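Acetylxylan esterase / glucomannan deacetylase (PDB 2WAA) removes acetyl groups from acetylated xylan and glucomannan in the breakdown of plant cell wall polysaccharides. Local coordinates at residues A[134-139]-A[178-183]. Residues are numbered along the deposited sequence; the frame is centred on the assembly and turned at random.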
# COMPACT_ATOMS: atom_id res chain seq x y z
N LYS A 134 -3.06 3.17 13.36
CA LYS A 134 -2.83 3.51 11.95
C LYS A 134 -1.33 3.40 11.65
O LYS A 134 -0.52 3.98 12.38
CB LYS A 134 -3.24 4.95 11.72
CG LYS A 134 -4.78 5.06 11.67
CD LYS A 134 -5.22 6.54 11.64
CE LYS A 134 -6.72 6.63 11.86
NZ LYS A 134 -7.10 6.20 13.31
N ILE A 135 -0.98 2.67 10.58
CA ILE A 135 0.39 2.57 10.13
C ILE A 135 0.47 3.12 8.69
O ILE A 135 -0.46 2.94 7.90
CB ILE A 135 0.81 1.12 10.12
CG1 ILE A 135 0.76 0.53 11.55
CG2 ILE A 135 2.22 0.94 9.52
CD1 ILE A 135 0.76 -1.00 11.52
N LEU A 136 1.59 3.73 8.38
CA LEU A 136 1.96 4.16 7.04
C LEU A 136 3.28 3.42 6.72
O LEU A 136 4.24 3.57 7.45
CB LEU A 136 2.22 5.68 7.05
CG LEU A 136 2.89 6.19 5.75
CD1 LEU A 136 2.03 5.96 4.50
CD2 LEU A 136 3.09 7.71 5.96
N VAL A 137 3.35 2.72 5.59
CA VAL A 137 4.59 2.05 5.17
C VAL A 137 5.06 2.73 3.88
O VAL A 137 4.32 2.79 2.90
CB VAL A 137 4.39 0.57 4.89
CG1 VAL A 137 5.75 -0.14 4.65
CG2 VAL A 137 3.65 -0.11 6.07
N LEU A 138 6.30 3.19 3.88
CA LEU A 138 6.89 3.91 2.72
C LEU A 138 7.97 3.00 2.11
O LEU A 138 8.80 2.42 2.84
CB LEU A 138 7.59 5.19 3.18
CG LEU A 138 6.70 6.15 3.96
CD1 LEU A 138 7.47 7.35 4.54
CD2 LEU A 138 5.54 6.60 3.12
N GLY A 139 8.01 2.89 0.80
CA GLY A 139 9.05 2.05 0.25
C GLY A 139 9.00 1.88 -1.26
O GLY A 139 8.47 2.71 -2.00
N GLN A 178 -4.89 -0.10 10.88
CA GLN A 178 -5.04 0.30 9.48
C GLN A 178 -3.67 0.40 8.84
O GLN A 178 -2.67 0.56 9.54
CB GLN A 178 -5.68 1.69 9.42
CG GLN A 178 -7.09 1.76 9.99
CD GLN A 178 -7.62 3.14 9.77
OE1 GLN A 178 -7.46 3.68 8.67
NE2 GLN A 178 -8.30 3.72 10.76
N VAL A 179 -3.62 0.37 7.51
CA VAL A 179 -2.35 0.63 6.86
C VAL A 179 -2.58 1.39 5.57
O VAL A 179 -3.54 1.13 4.83
CB VAL A 179 -1.60 -0.71 6.58
CG1 VAL A 179 -2.42 -1.60 5.57
CG2 VAL A 179 -0.18 -0.45 6.08
N GLN A 180 -1.71 2.35 5.29
CA GLN A 180 -1.55 2.84 3.90
C GLN A 180 -0.17 2.42 3.40
O GLN A 180 0.83 2.50 4.15
CB GLN A 180 -1.62 4.36 3.83
CG GLN A 180 -2.98 4.91 4.21
CD GLN A 180 -3.12 6.33 3.70
OE1 GLN A 180 -2.12 7.03 3.41
NE2 GLN A 180 -4.36 6.78 3.58
N LEU A 181 -0.12 1.96 2.16
CA LEU A 181 1.15 1.67 1.48
C LEU A 181 1.44 2.86 0.52
O LEU A 181 0.56 3.22 -0.31
CB LEU A 181 1.02 0.38 0.69
CG LEU A 181 0.55 -0.84 1.48
CD1 LEU A 181 0.51 -2.08 0.55
CD2 LEU A 181 1.44 -1.14 2.75
N VAL A 182 2.60 3.49 0.66
CA VAL A 182 2.96 4.63 -0.21
C VAL A 182 4.33 4.24 -0.74
O VAL A 182 5.34 4.43 -0.07
CB VAL A 182 2.95 5.98 0.56
CG1 VAL A 182 3.57 7.13 -0.28
CG2 VAL A 182 1.50 6.34 0.92
N CYS A 183 4.34 3.64 -1.92
CA CYS A 183 5.52 2.93 -2.42
C CYS A 183 5.46 3.00 -3.94
O CYS A 183 4.38 3.18 -4.53
CB CYS A 183 5.53 1.49 -1.93
SG CYS A 183 3.90 0.67 -2.19
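The side-chain amide of Q178 carries the aliphatic part of K134 over one of its faces: CG of K134 sits almost directly above CD of Q178 at 3.9 Å, and CE of K134 passes over the nitrogen side, 3.5 Å from NE2 of Q178. The amide nitrogen itself is hydrogen-bonded to the P131 carbonyl, while the lysine ammonium turns to the Q132 carbonyl, its chain bent at the last torsion (chi4 68°).

Five backbone hydrogen bonds illustrate how parallel strands are laced: I135 and V137 each bond through both N and O to the residues flanking their partners (Q178 and Q180, Q180 and V182), and G139 N on V182 O is the last rung. I135 O also accepts Y224 OH, so two donors grip one oxygen. V137 N reaches Q180 O at 2.9 Å in a nearly straight bond (172°), whereas the first two bonds and the last are more bent.

Strands 133-139 and 177-183, joined through helix 167-174, form the first beta-alpha-beta unit of the five-stranded parallel sheet of this SGNH (GDSL-like) hydrolase, with 177-183 at its edge. On the face beneath that helix, CG2 of V137 touches CG2 of V179, at 3.8 Å, and CD2 of L181, both on its same side. On the opposite face V182 lies against two leucine methyls that also touch each other: its CG2 meets CD1 of L136 at 3.6 Å and its CB meets CD2 of L138 at 3.7 Å.

At the C-terminal end, CB of C183 presses on G139 O at 3.2 Å, and its sulfur is tied to C144 by a disulfide, close to the inferred nucleophile S141.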